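Side-chain contacts in DNA-damage inducible protein DDI1-like protein (Leishmania major, PDB 5YQ8), which probably acts as an aspartic endopeptidase through its retroviral protease-like domain, which assembles from two subunits: residues P9-N13 / Q14-K18; C38-M41 / R42-D45; V69-G73 / M74-F78; L90-L94 / D95-R99. All blocks are in the same frame, centred on the assembly; numbering follows the deposited sequence.

Interaction 1 (P9-N13 / Q14-K18)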
loop_
_atom_site.group_PDB
_atom_site.type_symbol
_atom_site.label_atom_id
_atom_site.label_comp_id
_atom_site.label_asym_id
_atom_site.label_seq_id
_atom_site.Cartn_x
_atom_site.Cartn_y
_atom_site.Cartn_z
ATOM N N PRO A 9 9.462 -12.472 -2.824
ATOM C CA PRO A 9 10.784 -12.882 -2.339
ATOM C C PRO A 9 11.925 -12.128 -3.046
ATOM O O PRO A 9 11.750 -11.566 -4.103
ATOM C CB PRO A 9 10.820 -14.352 -2.656
ATOM C CG PRO A 9 9.962 -14.426 -3.966
ATOM C CD PRO A 9 8.915 -13.395 -3.842
ATOM N N CYS A 10 13.081 -12.094 -2.416
ATOM C CA CYS A 10 14.298 -11.523 -2.957
ATOM C C CYS A 10 15.481 -11.941 -2.091
ATOM O O CYS A 10 15.310 -12.539 -1.045
ATOM C CB CYS A 10 14.214 -9.979 -2.947
ATOM S SG CYS A 10 13.991 -9.148 -1.336
ATOM N N THR A 11 16.691 -11.552 -2.487
ATOM C CA THR A 11 17.907 -11.873 -1.717
ATOM C C THR A 11 18.782 -10.620 -1.544
ATOM O O THR A 11 18.975 -9.874 -2.474
ATOM C CB THR A 11 18.761 -12.982 -2.415
ATOM O OG1 THR A 11 19.211 -12.544 -3.710
ATOM C CG2 THR A 11 17.986 -14.227 -2.593
ATOM N N ILE A 12 19.374 -10.450 -0.372
ATOM C CA ILE A 12 20.366 -9.443 -0.103
ATOM C C ILE A 12 21.591 -10.147 0.438
ATOM O O ILE A 12 21.519 -10.777 1.519
ATOM C CB ILE A 12 19.857 -8.466 0.948
ATOM C CG1 ILE A 12 18.514 -7.868 0.480
ATOM C CG2 ILE A 12 20.885 -7.367 1.202
ATOM C CD1 ILE A 12 17.908 -6.754 1.315
ATOM N N ASN A 13 22.708 -10.022 -0.274
ATOM C CA ASN A 13 23.952 -10.735 0.026
ATOM C C ASN A 13 23.659 -12.205 0.188
ATOM O O ASN A 13 23.816 -12.717 1.312
ATOM C CB ASN A 13 24.593 -10.278 1.320
ATOM C CG ASN A 13 24.812 -8.847 1.343
ATOM O OD1 ASN A 13 25.463 -8.293 0.464
ATOM N ND2 ASN A 13 24.323 -8.236 2.371
ATOM N N GLN A 14 23.123 -12.847 -0.842
ATOM C CA GLN A 14 22.896 -14.305 -0.844
ATOM C C GLN A 14 21.757 -14.816 0.072
ATOM O O GLN A 14 21.414 -15.983 -0.056
ATOM C CB GLN A 14 24.226 -15.046 -0.437
ATOM C CG GLN A 14 25.472 -14.759 -1.241
ATOM C CD GLN A 14 25.341 -15.324 -2.627
ATOM O OE1 GLN A 14 24.544 -16.233 -2.870
ATOM N NE2 GLN A 14 26.067 -14.746 -3.553
ATOM N N VAL A 15 21.233 -13.995 0.993
ATOM C CA VAL A 15 20.319 -14.372 2.028
ATOM C C VAL A 15 18.894 -14.105 1.577
ATOM O O VAL A 15 18.551 -13.054 1.106
ATOM C CB VAL A 15 20.572 -13.559 3.303
ATOM C CG1 VAL A 15 19.540 -13.929 4.427
ATOM C CG2 VAL A 15 22.007 -13.751 3.778
ATOM N N LEU A 16 18.065 -15.094 1.773
ATOM C CA LEU A 16 16.676 -15.015 1.310
ATOM C C LEU A 16 15.767 -14.203 2.211
ATOM O O LEU A 16 15.743 -14.449 3.429
ATOM C CB LEU A 16 16.098 -16.399 1.133
ATOM C CG LEU A 16 14.730 -16.517 0.508
ATOM C CD1 LEU A 16 14.737 -15.822 -0.822
ATOM C CD2 LEU A 16 14.354 -17.975 0.318
ATOM N N VAL A 17 15.028 -13.239 1.625
ATOM C CA VAL A 17 14.128 -12.399 2.396
ATOM C C VAL A 17 12.833 -12.154 1.653
ATOM O O VAL A 17 12.841 -12.102 0.393
ATOM C CB VAL A 17 14.803 -11.066 2.774
ATOM C CG1 VAL A 17 15.854 -11.247 3.882
ATOM C CG2 VAL A 17 15.506 -10.477 1.604
ATOM N N LYS A 18 11.724 -12.073 2.389
ATOM C CA LYS A 18 10.481 -11.688 1.801
ATOM C C LYS A 18 10.133 -10.226 2.128
ATOM O O LYS A 18 10.399 -9.752 3.228
ATOM C CB LYS A 18 9.349 -12.613 2.211
ATOM C CG LYS A 18 8.767 -12.450 3.600
ATOM C CD LYS A 18 7.365 -13.018 3.639
ATOM C CE LYS A 18 6.875 -13.022 5.068
ATOM N NZ LYS A 18 7.725 -13.846 6.003
HETATM O O HOH W 1 21.838 -10.895 -2.728
#
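Cys-10 pairs with Val-17 and Ile-12 with Val-15 in an antiparallel beta hairpin, closed by a type I' turn from Ile-12 to Val-15. Strands 7-12 and 15-21 form this hairpin at one side of the main sheet of the retropepsin-like domain. Cys-10 and Val-17 bond both ways: Cys-10 N to Val-17 O and Val-17 N to Cys-10 O are each 2.8 Å. Ile-12 N donates to Val-15 O, and Val-15 N donates back to Ile-12 O at 3.3 Å, the longest of the four.

Cys-10, Ile-12, Val-15 and Val-17 share one face of the hairpin. On it, CG2 of Val-17 lies 3.6 Å from SG of Cys-10 and 4.1 Å from CG1 of Ile-12. With chi1 of Val-17 at -74°, CG2 is the branch flanked by both N and C, and it is turned to the neighbouring strand. The side chain crosses that of Ile-12 at about a right angle. Val-69 and helix 32-37 pack on this face.

Thr-11 and Leu-16 meet on the other face, with CG2 of Thr-11 4.0 Å from CD1 of Leu-16. A water lies near the turn, 3.3 Å from OG1 of Thr-11, and accepts a bond from Gln-14 N at 3.0 Å.

The sulfur-and-methyl face is thus built into the fold, while the threonine face lies nearer to solvent.

Interaction 2 (C38-M41 / R42-D45)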
loop_
_atom_site.group_PDB
_atom_site.type_symbol
_atom_site.label_atom_id
_atom_site.label_comp_id
_atom_site.label_asym_id
_atom_site.label_seq_id
_atom_site.Cartn_x
_atom_site.Cartn_y
_atom_site.Cartn_z
ATOM N N CYS A 38 21.485 -10.177 7.146
ATOM C CA CYS A 38 22.032 -9.927 5.837
ATOM C C CYS A 38 23.418 -9.261 5.914
ATOM O O CYS A 38 24.015 -8.937 4.892
ATOM C CB CYS A 38 21.039 -9.020 5.039
ATOM S SG CYS A 38 19.481 -9.872 4.604
ATOM N N GLY A 39 23.929 -9.035 7.118
ATOM C CA GLY A 39 25.255 -8.466 7.283
ATOM C C GLY A 39 25.348 -6.982 6.885
ATOM O O GLY A 39 26.347 -6.579 6.351
ATOM N N LEU A 40 24.320 -6.191 7.180
ATOM C CA LEU A 40 24.173 -4.813 6.731
ATOM C C LEU A 40 24.340 -3.767 7.822
ATOM O O LEU A 40 24.144 -2.576 7.571
ATOM C CB LEU A 40 22.768 -4.632 6.129
ATOM C CG LEU A 40 22.356 -5.535 4.990
ATOM C CD1 LEU A 40 20.955 -5.194 4.565
ATOM C CD2 LEU A 40 23.340 -5.349 3.835
ATOM N N MET A 41 24.728 -4.164 9.023
ATOM C CA MET A 41 24.910 -3.193 10.114
ATOM C C MET A 41 26.058 -2.264 9.876
ATOM O O MET A 41 25.978 -1.074 10.226
ATOM C CB MET A 41 25.129 -3.910 11.424
ATOM C CG MET A 41 23.908 -4.698 11.858
ATOM S SD MET A 41 22.670 -3.581 12.423
ATOM C CE MET A 41 21.542 -3.442 11.073
ATOM N N ARG A 42 27.131 -2.784 9.274
ATOM C CA ARG A 42 28.282 -1.957 8.962
ATOM C C ARG A 42 27.912 -0.808 7.976
ATOM O O ARG A 42 28.572 0.222 7.932
ATOM C CB ARG A 42 29.379 -2.834 8.386
ATOM C CG ARG A 42 30.713 -2.146 8.362
ATOM C CD ARG A 42 31.116 -1.599 7.021
ATOM N NE ARG A 42 31.048 -2.543 5.911
ATOM C CZ ARG A 42 31.184 -2.154 4.646
ATOM N NH1 ARG A 42 31.372 -0.849 4.368
ATOM N NH2 ARG A 42 31.117 -3.056 3.644
ATOM N N LEU A 43 26.901 -1.048 7.154
ATOM C CA LEU A 43 26.385 -0.065 6.198
ATOM C C LEU A 43 25.386 0.919 6.803
ATOM O O LEU A 43 25.034 1.895 6.140
ATOM C CB LEU A 43 25.729 -0.809 5.019
ATOM C CG LEU A 43 26.649 -1.573 4.064
ATOM C CD1 LEU A 43 25.851 -2.149 2.903
ATOM C CD2 LEU A 43 27.713 -0.616 3.533
ATOM N N VAL A 44 24.912 0.654 8.022
ATOM C CA VAL A 44 23.911 1.491 8.626
ATOM C C VAL A 44 24.544 2.797 9.074
ATOM O O VAL A 44 25.362 2.798 10.002
ATOM C CB VAL A 44 23.182 0.786 9.782
ATOM C CG1 VAL A 44 22.212 1.758 10.488
ATOM C CG2 VAL A 44 22.449 -0.432 9.221
ATOM N N ASP A 45 24.159 3.902 8.422
ATOM C CA ASP A 45 24.628 5.210 8.818
ATOM C C ASP A 45 23.821 5.621 10.018
ATOM O O ASP A 45 22.615 5.695 9.936
ATOM C CB ASP A 45 24.491 6.214 7.666
ATOM C CG ASP A 45 24.825 7.659 8.081
ATOM O OD1 ASP A 45 25.213 7.884 9.260
ATOM O OD2 ASP A 45 24.642 8.577 7.238
#
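Met-41 and Val-44 run alongside each other in the same direction, on two overlapping turns. These turns follow a Schellman motif, in which Gly-39 takes positive phi just after helix 32-37. The path leads from that helix toward strand 62-71 of the retropepsin domain.

Met-41 can be followed outward. Its CB stays by the backbone, next to Arg-42 N. CG points opposite the carbonyl carbon (chi1 -65°). The chain then bends at chi2 and again at chi3, 101°. SD is the corner of this hook. The hook brings CE back to CG2 of Val-44, 3.6 Å away. Ala-35 and Glu-36 of the helix also touch this side chain.

The backbone holds Val-44 in place for this meeting. Val-44 N donates to Met-41 O at 3.0 Å. The preceding turn is held by a weak bond from Leu-43 N to Leu-40 O, 3.2 Å long.

Leu-40 and Leu-43 form a looser pair. Their side chains run at a slant to each other, with CD2 of Leu-40 4.2 Å from CD1 of Leu-43. Leu-40 is buried and also packs on Ile-64 and Thr-67. At the outer side, CD2 of Leu-43 lies over one face of the Arg-42 guanidinium, offset toward its rim. CG2 of Val-44 has a second close neighbour, Leu-40 O, at 3.2 Å.

Interaction 3 (V69-G73 / M74-F78)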
loop_
_atom_site.group_PDB
_atom_site.type_symbol
_atom_site.label_atom_id
_atom_site.label_comp_id
_atom_site.label_asym_id
_atom_site.label_seq_id
_atom_site.Cartn_x
_atom_site.Cartn_y
_atom_site.Cartn_z
ATOM N N VAL A 69 19.919 -5.417 -3.769
ATOM C CA VAL A 69 18.845 -6.378 -3.556
ATOM C C VAL A 69 18.472 -7.034 -4.874
ATOM O O VAL A 69 18.149 -6.359 -5.856
ATOM C CB VAL A 69 17.646 -5.633 -3.007
ATOM C CG1 VAL A 69 16.555 -6.588 -2.632
ATOM C CG2 VAL A 69 18.009 -4.844 -1.776
ATOM N N ASN A 70 18.500 -8.363 -4.889
ATOM C CA ASN A 70 18.280 -9.133 -6.090
ATOM C C ASN A 70 16.805 -9.409 -6.212
ATOM O O ASN A 70 16.248 -10.391 -5.664
ATOM C CB ASN A 70 19.107 -10.422 -6.092
ATOM C CG ASN A 70 18.812 -11.295 -7.293
ATOM O OD1 ASN A 70 17.749 -11.954 -7.338
ATOM N ND2 ASN A 70 19.670 -11.216 -8.335
ATOM N N LEU A 71 16.136 -8.533 -6.948
ATOM C CA LEU A 71 14.677 -8.592 -7.086
ATOM C C LEU A 71 14.401 -8.779 -8.560
ATOM O O LEU A 71 14.973 -8.063 -9.428
ATOM C CB LEU A 71 14.048 -7.327 -6.497
ATOM C CG LEU A 71 12.522 -7.303 -6.546
ATOM C CD1 LEU A 71 11.889 -8.542 -5.930
ATOM C CD2 LEU A 71 11.960 -6.093 -5.849
ATOM N N ALA A 72 13.557 -9.765 -8.853
ATOM C CA ALA A 72 13.199 -10.146 -10.234
ATOM C C ALA A 72 14.372 -10.618 -10.993
ATOM O O ALA A 72 14.437 -10.348 -12.203
ATOM C CB ALA A 72 12.474 -8.993 -10.986
ATOM N N GLY A 73 15.285 -11.320 -10.308
ATOM C CA GLY A 73 16.577 -11.678 -10.906
ATOM C C GLY A 73 17.511 -10.531 -11.351
ATOM O O GLY A 73 18.492 -10.739 -12.072
ATOM N N MET A 74 17.221 -9.305 -10.930
ATOM C CA MET A 74 18.067 -8.178 -11.257
ATOM C C MET A 74 18.599 -7.632 -9.983
ATOM O O MET A 74 17.926 -7.651 -8.968
ATOM C CB MET A 74 17.279 -7.084 -11.961
ATOM C CG MET A 74 16.719 -7.426 -13.314
ATOM S SD MET A 74 15.808 -5.989 -13.943
ATOM C CE MET A 74 14.500 -5.877 -12.780
ATOM N N TYR A 75 19.850 -7.185 -10.014
ATOM C CA TYR A 75 20.399 -6.364 -8.873
ATOM C C TYR A 75 19.849 -4.970 -8.861
ATOM O O TYR A 75 20.090 -4.253 -9.790
ATOM C CB TYR A 75 21.943 -6.363 -8.902
ATOM C CG TYR A 75 22.460 -7.660 -8.359
ATOM C CD1 TYR A 75 22.523 -8.794 -9.172
ATOM C CD2 TYR A 75 22.801 -7.798 -7.020
ATOM C CE1 TYR A 75 22.965 -10.016 -8.696
ATOM C CE2 TYR A 75 23.224 -9.039 -6.513
ATOM C CZ TYR A 75 23.314 -10.137 -7.371
ATOM O OH TYR A 75 23.712 -11.368 -6.888
ATOM N N ILE A 76 19.093 -4.604 -7.829
ATOM C CA ILE A 76 18.409 -3.327 -7.726
ATOM C C ILE A 76 18.863 -2.557 -6.470
ATOM O O ILE A 76 18.790 -3.071 -5.366
ATOM C CB ILE A 76 16.893 -3.554 -7.658
ATOM C CG1 ILE A 76 16.456 -3.985 -9.009
ATOM C CG2 ILE A 76 16.142 -2.266 -7.293
ATOM C CD1 ILE A 76 15.431 -5.056 -8.925
ATOM N N PRO A 77 19.320 -1.309 -6.618
ATOM C CA PRO A 77 19.814 -0.591 -5.476
ATOM C C PRO A 77 18.655 -0.070 -4.652
ATOM O O PRO A 77 17.852 0.728 -5.183
ATOM C CB PRO A 77 20.620 0.560 -6.103
ATOM C CG PRO A 77 20.022 0.758 -7.428
ATOM C CD PRO A 77 19.496 -0.549 -7.860
ATOM N N PHE A 78 18.573 -0.512 -3.374
ATOM C CA PHE A 78 17.625 -0.032 -2.398
ATOM C C PHE A 78 18.236 0.896 -1.380
ATOM O O PHE A 78 19.384 0.803 -1.035
ATOM C CB PHE A 78 16.993 -1.206 -1.662
ATOM C CG PHE A 78 15.747 -1.730 -2.363
ATOM C CD1 PHE A 78 15.848 -2.352 -3.623
ATOM C CD2 PHE A 78 14.481 -1.555 -1.796
ATOM C CE1 PHE A 78 14.740 -2.784 -4.288
ATOM C CE2 PHE A 78 13.358 -2.011 -2.471
ATOM C CZ PHE A 78 13.493 -2.626 -3.708
#
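Val-69 and Phe-78 make the apolar centre. Their side chains cross at about a right angle, with CG2 of Val-69 3.8 Å from CB of Phe-78. The ring is met obliquely by this methyl and, more distantly, by CD2 of Leu-71. Next to them, CD1 of Ile-76 folds in against CB of Leu-71 at 3.6 Å. That methyl is also tight against Leu-71 O, 3.1 Å away. The chi2 of Ile-76, 140°, is off a staggered value, consistent with a tight fit of CD1.

Further out, toward the turn, Met-74 bends at chi3 (-65°) and brings CE to CB of Ala-72, 4.1 Å away. Ile-113 packs on Leu-71 and Met-74, while Ile-116 and Val-118 pack on Ala-72.

These residues belong to a beta hairpin of the retropepsin-type sheet. Strands 62-71 and 74-83 are joined by a type I' turn from Leu-71 to Met-74. Both turn positions, Ala-72 and Gly-73, have positive phi. Val-69 and Ile-76 exchange two backbone bonds, as do Leu-71 and Met-74. In the latter pair Leu-71 N donates to Met-74 O at 2.8 Å.

The polar edge is on the opposite face, where Asn-70 pairs with Tyr-75. ND2 of Asn-70 lies over one face of the tyrosine ring, 3.5 Å from CE1. The amide and ring planes are 78° apart.

Interaction 4 (L90-L94 / D95-R99)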
loop_
_atom_site.group_PDB
_atom_site.type_symbol
_atom_site.label_atom_id
_atom_site.label_comp_id
_atom_site.label_asym_id
_atom_site.label_seq_id
_atom_site.Cartn_x
_atom_site.Cartn_y
_atom_site.Cartn_z
ATOM N N LEU A 90 10.955 -6.640 5.701
ATOM C CA LEU A 90 11.279 -5.651 4.731
ATOM C C LEU A 90 9.998 -5.186 4.104
ATOM O O LEU A 90 9.134 -6.024 3.692
ATOM C CB LEU A 90 12.204 -6.270 3.666
ATOM C CG LEU A 90 12.731 -5.346 2.594
ATOM C CD1 LEU A 90 13.438 -4.134 3.170
ATOM C CD2 LEU A 90 13.670 -6.127 1.698
ATOM N N ILE A 91 9.881 -3.859 4.022
ATOM C CA ILE A 91 8.805 -3.188 3.390
ATOM C C ILE A 91 9.343 -2.416 2.161
ATOM O O ILE A 91 10.254 -1.538 2.299
ATOM C CB ILE A 91 8.121 -2.237 4.371
ATOM C CG1 ILE A 91 7.780 -3.025 5.637
ATOM C CG2 ILE A 91 6.869 -1.713 3.741
ATOM C CD1 ILE A 91 7.162 -2.246 6.753
ATOM N N ILE A 92 8.813 -2.782 0.982
ATOM C CA ILE A 92 8.985 -2.035 -0.226
ATOM C C ILE A 92 7.956 -0.890 -0.229
ATOM O O ILE A 92 6.776 -1.114 -0.427
ATOM C CB ILE A 92 8.810 -2.931 -1.420
ATOM C CG1 ILE A 92 9.898 -3.985 -1.415
ATOM C CG2 ILE A 92 8.938 -2.129 -2.724
ATOM C CD1 ILE A 92 9.833 -4.891 -2.614
ATOM N N GLY A 93 8.390 0.335 0.026
ATOM C CA GLY A 93 7.459 1.476 0.002
ATOM C C GLY A 93 7.334 2.127 -1.362
ATOM O O GLY A 93 7.964 1.745 -2.372
ATOM N N LEU A 94 6.539 3.173 -1.369
ATOM C CA LEU A 94 6.332 4.015 -2.536
ATOM C C LEU A 94 7.603 4.737 -3.035
ATOM O O LEU A 94 7.717 5.003 -4.183
ATOM C CB LEU A 94 5.216 5.013 -2.196
ATOM C CG LEU A 94 4.416 5.604 -3.361
ATOM C CD1 LEU A 94 3.880 4.481 -4.224
ATOM C CD2 LEU A 94 3.329 6.508 -2.839
ATOM N N ASP A 95 8.571 5.041 -2.202
ATOM C CA ASP A 95 9.855 5.508 -2.708
ATOM C C ASP A 95 10.522 4.567 -3.735
ATOM O O ASP A 95 10.936 4.990 -4.833
ATOM C CB ASP A 95 10.826 5.743 -1.535
ATOM C CG ASP A 95 10.613 4.757 -0.347
ATOM O OD1 ASP A 95 9.521 4.075 -0.272
ATOM O OD2 ASP A 95 11.507 4.737 0.538
ATOM N N GLN A 96 10.696 3.303 -3.373
ATOM C CA GLN A 96 11.381 2.331 -4.244
ATOM C C GLN A 96 10.470 1.820 -5.363
ATOM O O GLN A 96 10.897 1.592 -6.451
ATOM C CB GLN A 96 11.940 1.153 -3.419
ATOM C CG GLN A 96 13.007 1.544 -2.389
ATOM C CD GLN A 96 14.278 1.991 -3.011
ATOM O OE1 GLN A 96 14.663 1.463 -4.050
ATOM N NE2 GLN A 96 14.950 2.941 -2.390
ATOM N N LEU A 97 9.174 1.688 -5.105
ATOM C CA LEU A 97 8.204 1.419 -6.179
ATOM C C LEU A 97 8.263 2.467 -7.271
ATOM O O LEU A 97 8.230 2.134 -8.442
ATOM C CB LEU A 97 6.794 1.340 -5.626
ATOM C CG LEU A 97 6.386 0.042 -4.905
ATOM C CD1 LEU A 97 5.036 0.151 -4.277
ATOM C CD2 LEU A 97 6.425 -1.120 -5.884
ATOM N N LYS A 98 8.367 3.723 -6.878
ATOM C CA LYS A 98 8.603 4.828 -7.789
ATOM C C LYS A 98 10.021 4.975 -8.294
ATOM O O LYS A 98 10.243 5.161 -9.457
ATOM C CB LYS A 98 8.147 6.150 -7.153
ATOM C CG LYS A 98 6.656 6.246 -6.920
ATOM C CD LYS A 98 6.293 7.720 -6.952
ATOM C CE LYS A 98 4.907 7.961 -7.438
ATOM N NZ LYS A 98 4.589 9.322 -7.037
ATOM N N ARG A 99 11.010 4.790 -7.466
ATOM C CA ARG A 99 12.392 4.918 -7.927
ATOM C C ARG A 99 12.766 3.944 -9.060
ATOM O O ARG A 99 13.537 4.253 -9.957
ATOM C CB ARG A 99 13.311 4.715 -6.704
ATOM C CG ARG A 99 14.738 4.369 -7.022
ATOM C CD ARG A 99 15.398 5.539 -7.742
ATOM N NE ARG A 99 16.710 5.073 -8.092
ATOM C CZ ARG A 99 17.020 4.436 -9.205
ATOM N NH1 ARG A 99 16.121 4.222 -10.152
ATOM N NH2 ARG A 99 18.237 3.965 -9.353
#
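Gly-93 and Leu-97 are joined through the backbone: Leu-97 N donates to Gly-93 O at 3.0 Å. One residue on, Lys-98 N donates to Leu-94 O at 3.1 Å. These bonds form the first turn of helix 94-99, with Gly-93 at the N-cap position.

The apolar contacts are buried. CG2 of Ile-92 meets CG of Leu-97 at 4.0 Å, and the two side chains cross at about a right angle. The chi1 of Leu-97, -78°, sets CG close to Gly-93 O and against that methyl. CD1 of Leu-94 lies 4.5 Å from CD1 of Leu-97. Leu-106 of the second subunit packs on Leu-97 and Lys-98.

The polar ends are held from outside. OD1 of Asp-95 turns back toward Gly-93 and lies 3.1 Å from its C, while OD2 accepts from Ser-28 N. NZ of Lys-98 donates a hydrogen bond to Thr-4 O of the second subunit.

Ile-92 also bonds through its backbone to Asp-22, the probable catalytic aspartate. An Ile-Ile-Gly strand end leading into a helix beside the catalytic loop is typical of the retropepsin active-site framework.

Overall arrangement
Interaction 4 is the buried contact, and its helix also meets the second subunit. Interaction 2 lies at the surface, in a loop; its centre is about 15 Å from the centre of the chain. Interactions 1 and 3 are partly buried hairpins with type I' turns, and both reach the same sheet as strand 90-92 of interaction 4. They join where Thr-11 bonds to Asn-70 through the backbone and Ile-12 packs on Val-69. Phe-78 links interaction 3 to Gln-96 and Ile-92 of interaction 4. Interaction 2 touches interaction 1, where ND2 of Asn-13 probably bonds to Cys-38 O. Paired strand bonds dominate the hairpins, turn bonds interaction 2, and helix bonds interaction 4.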